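Local coordinates for mandelate racemase/muconate lactonizing enzyme family protein (Azoarcus sp., PDB 2QDE) that belongs to the enolase superfamily, pairing an enolase-like N-terminal domain with a TIM-barrel domain, and holds a barium ion in its metal site, at residues P171-R183 / T207-K219. Numbering follows the deposited sequence.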
ATOM      1  N   PRO A 171       1.230 -34.665  18.242  1.00 34.15           N
ATOM      2  CA  PRO A 171       0.681 -33.437  18.833  1.00 32.47           C
ATOM      3  C   PRO A 171       1.707 -32.493  19.474  1.00 31.52           C
ATOM      4  O   PRO A 171       2.906 -32.765  19.470  1.00 32.81           O
ATOM      5  CB  PRO A 171      -0.333 -33.972  19.843  1.00 32.60           C
ATOM      6  CG  PRO A 171       0.282 -35.290  20.248  1.00 33.53           C
ATOM      7  CD  PRO A 171       0.710 -35.862  18.934  1.00 32.61           C
ATOM      8  N   LEU A 172       1.224 -31.385  20.030  1.00 30.86           N
ATOM      9  CA  LEU A 172       2.091 -30.388  20.660  1.00 30.04           C
ATOM     10  C   LEU A 172       3.099 -30.955  21.658  1.00 30.60           C
ATOM     11  O   LEU A 172       4.271 -30.573  21.658  1.00 30.69           O
ATOM     12  CB  LEU A 172       1.232 -29.325  21.349  1.00 29.51           C
ATOM     13  CG  LEU A 172       1.957 -28.239  22.152  1.00 28.29           C
ATOM     14  CD1 LEU A 172       2.961 -27.496  21.263  1.00 27.79           C
ATOM     15  CD2 LEU A 172       0.920 -27.274  22.720  1.00 28.24           C
ATOM     16  N   LYS A 173       2.643 -31.859  22.518  1.00 30.55           N
ATOM     17  CA  LYS A 173       3.517 -32.466  23.516  1.00 30.44           C
ATOM     18  C   LYS A 173       4.642 -33.269  22.876  1.00 28.83           C
ATOM     19  O   LYS A 173       5.788 -33.226  23.336  1.00 29.71           O
ATOM     20  CB  LYS A 173       2.700 -33.373  24.437  1.00 30.74           C
ATOM     21  CG  LYS A 173       1.647 -32.625  25.226  1.00 33.50           C
ATOM     22  CD  LYS A 173       2.257 -31.869  26.405  1.00 35.73           C
ATOM     23  CE  LYS A 173       2.639 -32.827  27.540  1.00 37.62           C
ATOM     24  NZ  LYS A 173       2.968 -32.120  28.824  1.00 38.06           N
ATOM     25  N   ALA A 174       4.308 -34.004  21.818  1.00 28.90           N
ATOM     26  CA  ALA A 174       5.283 -34.827  21.104  1.00 28.36           C
ATOM     27  C   ALA A 174       6.338 -33.953  20.427  1.00 28.33           C
ATOM     28  O   ALA A 174       7.530 -34.274  20.449  1.00 28.13           O
ATOM     29  CB  ALA A 174       4.573 -35.687  20.069  1.00 28.69           C
ATOM     30  N   ASP A 175       5.899 -32.855  19.818  1.00 28.75           N
ATOM     31  CA  ASP A 175       6.826 -31.937  19.160  1.00 28.89           C
ATOM     32  C   ASP A 175       7.777 -31.341  20.201  1.00 27.58           C
ATOM     33  O   ASP A 175       8.992 -31.314  19.996  1.00 27.91           O
ATOM     34  CB  ASP A 175       6.070 -30.808  18.440  1.00 29.58           C
ATOM     35  CG  ASP A 175       5.315 -31.291  17.199  1.00 30.61           C
ATOM     36  OD1 ASP A 175       5.619 -32.393  16.689  1.00 29.87           O
ATOM     37  OD2 ASP A 175       4.420 -30.558  16.721  1.00 31.80           O
ATOM     38  N   ILE A 176       7.229 -30.865  21.317  1.00 28.04           N
ATOM     39  CA  ILE A 176       8.060 -30.295  22.380  1.00 28.88           C
ATOM     40  C   ILE A 176       9.063 -31.317  22.902  1.00 28.79           C
ATOM     41  O   ILE A 176      10.256 -31.022  23.037  1.00 28.51           O
ATOM     42  CB  ILE A 176       7.215 -29.817  23.589  1.00 29.33           C
ATOM     43  CG1 ILE A 176       6.427 -28.559  23.214  1.00 30.07           C
ATOM     44  CG2 ILE A 176       8.129 -29.531  24.784  1.00 30.04           C
ATOM     45  CD1 ILE A 176       5.486 -28.072  24.309  1.00 31.22           C
ATOM     46  N   ALA A 177       8.571 -32.518  23.196  1.00 27.89           N
ATOM     47  CA  ALA A 177       9.410 -33.592  23.720  1.00 28.70           C
ATOM     48  C   ALA A 177      10.572 -33.931  22.790  1.00 28.01           C
ATOM     49  O   ALA A 177      11.715 -34.081  23.238  1.00 28.63           O
ATOM     50  CB  ALA A 177       8.559 -34.837  23.975  1.00 28.82           C
ATOM     51  N   MET A 178      10.283 -34.049  21.496  1.00 27.66           N
ATOM     52  CA  MET A 178      11.311 -34.375  20.507  1.00 26.75           C
ATOM     53  C   MET A 178      12.420 -33.325  20.492  1.00 26.59           C
ATOM     54  O   MET A 178      13.603 -33.649  20.645  1.00 25.57           O
ATOM     55  CB  MET A 178      10.678 -34.489  19.114  1.00 25.45           C
ATOM     56  CG  MET A 178      11.656 -34.771  17.973  1.00 26.23           C
ATOM     57  SD  MET A 178      10.821 -34.886  16.346  1.00 25.92           S
ATOM     58  CE  MET A 178      10.509 -33.155  15.989  1.00 28.31           C
ATOM     59  N   VAL A 179      12.024 -32.064  20.318  1.00 26.95           N
ATOM     60  CA  VAL A 179      12.972 -30.955  20.270  1.00 25.05           C
ATOM     61  C   VAL A 179      13.707 -30.787  21.591  1.00 26.65           C
ATOM     62  O   VAL A 179      14.922 -30.573  21.609  1.00 26.08           O
ATOM     63  CB  VAL A 179      12.249 -29.623  19.896  1.00 25.09           C
ATOM     64  CG1 VAL A 179      13.204 -28.446  20.012  1.00 23.27           C
ATOM     65  CG2 VAL A 179      11.719 -29.713  18.475  1.00 22.40           C
ATOM     66  N   ALA A 180      12.974 -30.882  22.698  1.00 27.04           N
ATOM     67  CA  ALA A 180      13.584 -30.738  24.014  1.00 28.46           C
ATOM     68  C   ALA A 180      14.753 -31.705  24.164  1.00 28.61           C
ATOM     69  O   ALA A 180      15.867 -31.299  24.504  1.00 27.64           O
ATOM     70  CB  ALA A 180      12.547 -30.996  25.105  1.00 28.42           C
ATOM     71  N   GLU A 181      14.492 -32.986  23.903  1.00 29.33           N
ATOM     72  CA  GLU A 181      15.514 -34.025  24.011  1.00 29.08           C
ATOM     73  C   GLU A 181      16.681 -33.838  23.037  1.00 28.23           C
ATOM     74  O   GLU A 181      17.848 -33.839  23.443  1.00 29.09           O
ATOM     75  CB  GLU A 181      14.877 -35.404  23.801  1.00 30.59           C
ATOM     76  CG  GLU A 181      15.883 -36.515  23.493  1.00 34.55           C
ATOM     77  CD  GLU A 181      16.763 -36.884  24.683  1.00 37.42           C
ATOM     78  OE1 GLU A 181      16.749 -36.148  25.699  1.00 38.00           O
ATOM     79  OE2 GLU A 181      17.476 -37.914  24.594  1.00 38.64           O
ATOM     80  N   VAL A 182      16.375 -33.679  21.753  1.00 27.25           N
ATOM     81  CA  VAL A 182      17.427 -33.499  20.761  1.00 25.48           C
ATOM     82  C   VAL A 182      18.331 -32.306  21.097  1.00 26.49           C
ATOM     83  O   VAL A 182      19.560 -32.411  21.012  1.00 26.61           O
ATOM     84  CB  VAL A 182      16.834 -33.310  19.349  1.00 25.31           C
ATOM     85  CG1 VAL A 182      17.952 -33.137  18.332  1.00 22.99           C
ATOM     86  CG2 VAL A 182      15.975 -34.513  18.987  1.00 24.58           C
ATOM     87  N   ARG A 183      17.730 -31.183  21.487  1.00 25.95           N
ATOM     88  CA  ARG A 183      18.495 -29.983  21.838  1.00 26.44           C
ATOM     89  C   ARG A 183      19.465 -30.225  22.991  1.00 27.15           C
ATOM     90  O   ARG A 183      20.609 -29.766  22.953  1.00 27.54           O
ATOM     91  CB  ARG A 183      17.550 -28.841  22.234  1.00 27.76           C
ATOM     92  CG  ARG A 183      18.252 -27.569  22.732  1.00 27.81           C
ATOM     93  CD  ARG A 183      18.357 -26.515  21.641  1.00 29.21           C
ATOM     94  NE  ARG A 183      19.559 -26.666  20.838  1.00 29.72           N
ATOM     95  CZ  ARG A 183      19.766 -26.083  19.659  1.00 27.91           C
ATOM     96  NH1 ARG A 183      18.844 -25.294  19.117  1.00 27.02           N
ATOM     97  NH2 ARG A 183      20.908 -26.290  19.022  1.00 28.02           N
ATOM     98  N   THR A 207       1.090 -20.744  18.712  1.00 21.19           N
ATOM     99  CA  THR A 207       1.274 -21.418  19.993  1.00 21.71           C
ATOM    100  C   THR A 207       2.488 -22.342  20.067  1.00 20.45           C
ATOM    101  O   THR A 207       3.273 -22.278  21.010  1.00 19.13           O
ATOM    102  CB  THR A 207       0.036 -22.251  20.361  1.00 22.25           C
ATOM    103  OG1 THR A 207      -1.119 -21.402  20.391  1.00 23.61           O
ATOM    104  CG2 THR A 207       0.217 -22.894  21.734  1.00 24.35           C
ATOM    105  N   THR A 208       2.635 -23.203  19.070  1.00 19.03           N
ATOM    106  CA  THR A 208       3.737 -24.145  19.064  1.00 19.72           C
ATOM    107  C   THR A 208       5.080 -23.464  18.903  1.00 19.45           C
ATOM    108  O   THR A 208       6.018 -23.771  19.631  1.00 18.48           O
ATOM    109  CB  THR A 208       3.559 -25.188  17.957  1.00 19.77           C
ATOM    110  OG1 THR A 208       2.283 -25.816  18.113  1.00 20.84           O
ATOM    111  CG2 THR A 208       4.646 -26.255  18.042  1.00 20.64           C
ATOM    112  N   ILE A 209       5.177 -22.534  17.958  1.00 18.96           N
ATOM    113  CA  ILE A 209       6.438 -21.840  17.743  1.00 19.85           C
ATOM    114  C   ILE A 209       6.859 -21.111  19.011  1.00 19.77           C
ATOM    115  O   ILE A 209       8.026 -21.146  19.394  1.00 19.87           O
ATOM    116  CB  ILE A 209       6.340 -20.851  16.566  1.00 19.42           C
ATOM    117  CG1 ILE A 209       6.056 -21.630  15.277  1.00 19.38           C
ATOM    118  CG2 ILE A 209       7.637 -20.068  16.429  1.00 19.50           C
ATOM    119  CD1 ILE A 209       5.844 -20.773  14.063  1.00 19.42           C
ATOM    120  N   ARG A 210       5.911 -20.456  19.669  1.00 20.29           N
ATOM    121  CA  ARG A 210       6.231 -19.747  20.903  1.00 21.72           C
ATOM    122  C   ARG A 210       6.647 -20.741  21.979  1.00 21.97           C
ATOM    123  O   ARG A 210       7.544 -20.467  22.780  1.00 21.13           O
ATOM    124  CB  ARG A 210       5.034 -18.906  21.365  1.00 21.69           C
ATOM    125  CG  ARG A 210       4.821 -17.671  20.483  1.00 22.49           C
ATOM    126  CD  ARG A 210       3.696 -16.777  20.975  1.00 21.90           C
ATOM    127  NE  ARG A 210       3.735 -15.485  20.293  1.00 22.25           N
ATOM    128  CZ  ARG A 210       2.865 -14.502  20.496  1.00 21.81           C
ATOM    129  NH1 ARG A 210       1.879 -14.656  21.366  1.00 22.65           N
ATOM    130  NH2 ARG A 210       2.983 -13.364  19.827  1.00 20.97           N
ATOM    131  N   ALA A 211       6.017 -21.911  21.973  1.00 21.07           N
ATOM    132  CA  ALA A 211       6.338 -22.945  22.945  1.00 21.11           C
ATOM    133  C   ALA A 211       7.737 -23.505  22.694  1.00 21.19           C
ATOM    134  O   ALA A 211       8.354 -24.075  23.588  1.00 21.08           O
ATOM    135  CB  ALA A 211       5.307 -24.067  22.872  1.00 20.01           C
ATOM    136  N   LEU A 212       8.239 -23.328  21.477  1.00 21.39           N
ATOM    137  CA  LEU A 212       9.555 -23.841  21.117  1.00 22.30           C
ATOM    138  C   LEU A 212      10.678 -22.807  21.145  1.00 23.52           C
ATOM    139  O   LEU A 212      11.847 -23.163  21.000  1.00 22.43           O
ATOM    140  CB  LEU A 212       9.507 -24.472  19.723  1.00 21.50           C
ATOM    141  CG  LEU A 212       8.581 -25.682  19.528  1.00 22.53           C
ATOM    142  CD1 LEU A 212       8.643 -26.145  18.076  1.00 18.99           C
ATOM    143  CD2 LEU A 212       9.007 -26.806  20.468  1.00 22.82           C
ATOM    144  N   GLU A 213      10.337 -21.535  21.330  1.00 24.27           N
ATOM    145  CA  GLU A 213      11.351 -20.487  21.338  1.00 26.70           C
ATOM    146  C   GLU A 213      12.490 -20.701  22.332  1.00 26.20           C
ATOM    147  O   GLU A 213      13.621 -20.308  22.063  1.00 27.02           O
ATOM    148  CB  GLU A 213      10.697 -19.110  21.556  1.00 29.05           C
ATOM    149  CG  GLU A 213       9.738 -18.727  20.417  1.00 33.68           C
ATOM    150  CD  GLU A 213       9.149 -17.327  20.536  1.00 36.39           C
ATOM    151  OE1 GLU A 213       8.774 -16.926  21.660  1.00 37.40           O
ATOM    152  OE2 GLU A 213       9.044 -16.633  19.494  1.00 36.43           O
ATOM    153  N   LYS A 214      12.212 -21.338  23.465  1.00 27.21           N
ATOM    154  CA  LYS A 214      13.260 -21.561  24.458  1.00 27.37           C
ATOM    155  C   LYS A 214      14.339 -22.538  23.970  1.00 29.05           C
ATOM    156  O   LYS A 214      15.425 -22.624  24.566  1.00 27.77           O
ATOM    157  CB  LYS A 214      12.651 -22.069  25.773  1.00 28.30           C
ATOM    158  CG  LYS A 214      12.133 -23.496  25.739  1.00 28.50           C
ATOM    159  CD  LYS A 214      11.480 -23.847  27.071  1.00 30.34           C
ATOM    160  CE  LYS A 214      10.218 -23.018  27.283  1.00 32.29           C
ATOM    161  NZ  LYS A 214       9.751 -22.999  28.707  1.00 36.05           N
ATOM    162  N   TYR A 215      14.051 -23.256  22.884  1.00 26.35           N
ATOM    163  CA  TYR A 215      15.011 -24.213  22.341  1.00 26.72           C
ATOM    164  C   TYR A 215      15.903 -23.626  21.251  1.00 26.48           C
ATOM    165  O   TYR A 215      16.778 -24.308  20.723  1.00 27.19           O
ATOM    166  CB  TYR A 215      14.273 -25.451  21.829  1.00 25.94           C
ATOM    167  CG  TYR A 215      13.482 -26.128  22.920  1.00 25.75           C
ATOM    168  CD1 TYR A 215      14.123 -26.665  24.035  1.00 25.49           C
ATOM    169  CD2 TYR A 215      12.091 -26.183  22.870  1.00 25.63           C
ATOM    170  CE1 TYR A 215      13.405 -27.237  25.079  1.00 26.07           C
ATOM    171  CE2 TYR A 215      11.355 -26.757  23.913  1.00 26.90           C
ATOM    172  CZ  TYR A 215      12.023 -27.279  25.012  1.00 26.82           C
ATOM    173  OH  TYR A 215      11.308 -27.838  26.048  1.00 27.09           O
ATOM    174  N   ASN A 216      15.678 -22.355  20.929  1.00 26.38           N
ATOM    175  CA  ASN A 216      16.464 -21.635  19.925  1.00 27.03           C
ATOM    176  C   ASN A 216      16.666 -22.318  18.582  1.00 24.34           C
ATOM    177  O   ASN A 216      17.789 -22.424  18.098  1.00 23.77           O
ATOM    178  CB  ASN A 216      17.836 -21.273  20.496  1.00 30.11           C
ATOM    179  CG  ASN A 216      17.737 -20.341  21.673  1.00 34.89           C
ATOM    180  OD1 ASN A 216      17.139 -20.681  22.698  1.00 37.06           O
ATOM    181  ND2 ASN A 216      18.321 -19.152  21.542  1.00 37.69           N
ATOM    182  N   LEU A 217      15.582 -22.771  17.969  1.00 24.14           N
ATOM    183  CA  LEU A 217      15.677 -23.411  16.664  1.00 21.76           C
ATOM    184  C   LEU A 217      16.146 -22.358  15.652  1.00 22.80           C
ATOM    185  O   LEU A 217      15.741 -21.194  15.724  1.00 23.20           O
ATOM    186  CB  LEU A 217      14.306 -23.961  16.265  1.00 20.43           C
ATOM    187  CG  LEU A 217      13.706 -24.994  17.230  1.00 19.60           C
ATOM    188  CD1 LEU A 217      12.246 -25.261  16.883  1.00 19.25           C
ATOM    189  CD2 LEU A 217      14.523 -26.280  17.169  1.00 19.81           C
ATOM    190  N   SER A 218      17.000 -22.755  14.715  1.00 20.28           N
ATOM    191  CA  SER A 218      17.488 -21.809  13.720  1.00 21.47           C
ATOM    192  C   SER A 218      16.363 -21.321  12.809  1.00 21.60           C
ATOM    193  O   SER A 218      16.447 -20.233  12.240  1.00 20.63           O
ATOM    194  CB  SER A 218      18.606 -22.430  12.875  1.00 21.29           C
ATOM    195  OG  SER A 218      18.117 -23.484  12.065  1.00 23.43           O
ATOM    196  N   LYS A 219      15.304 -22.119  12.681  1.00 20.35           N
ATOM    197  CA  LYS A 219      14.178 -21.751  11.829  1.00 19.66           C
ATOM    198  C   LYS A 219      13.039 -22.763  11.890  1.00 20.01           C
ATOM    199  O   LYS A 219      13.203 -23.865  12.421  1.00 20.24           O
ATOM    200  CB  LYS A 219      14.653 -21.621  10.375  1.00 19.40           C
ATOM    201  CG  LYS A 219      15.531 -22.792   9.910  1.00 22.73           C
ATOM    202  CD  LYS A 219      16.047 -22.585   8.494  1.00 23.68           C
ATOM    203  CE  LYS A 219      17.230 -23.488   8.179  1.00 23.72           C
ATOM    204  NZ  LYS A 219      18.426 -23.122   8.972  1.00 24.53           N
TER
HETATM  205  O   HOH W   1       1.929 -28.799  17.466  1.00 36.69           O
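Tyr215 lies against helix 172-183 and makes the tight part of this contact. One face of its ring takes a CH-pi contact from Ala180 CA, 4.1 Å from the ring centroid. Lys214 CG sits over the centre of the opposite face. Val179 points CG1 at the root of the ring, 3.7 Å from Tyr215 CB. This branch stands opposite the backbone N (chi1 173°), and it also meets Leu217 CD2 at 3.8 Å. Leu212 CD2 fits between Ile176 and Val179. Val179, Leu212 and Leu217 all reach Ile194 on strand 192-195.

Arg183 closes the C-terminal end. Its chain bends about the CB-CG and CG-CD bonds. NH1 gives a hydrogen bond of 2.8 Å to Tyr215 O, but that oxygen is crowded in the model, so the length is doubtful. NH2 hydrogen-bonds to Gly187 O and Val190 O.

The edge at Leu172, Ile176 and Ala211 is looser and nearer solvent. Ile176 CD1 lies 4.3 Å from Ala211 CB. Exposed Leu172 brings CD1 to 3.6 Å from Thr208 OG1. Asp175 and Thr208 are buried; one water links Asp175 OD2 to Thr208 OG1, which also hydrogen-bonds to Gln204 O.

Helices 172-183 and 207-212 run nearly parallel, crossing at -27°, as neighbouring outer helices of a TIM barrel do.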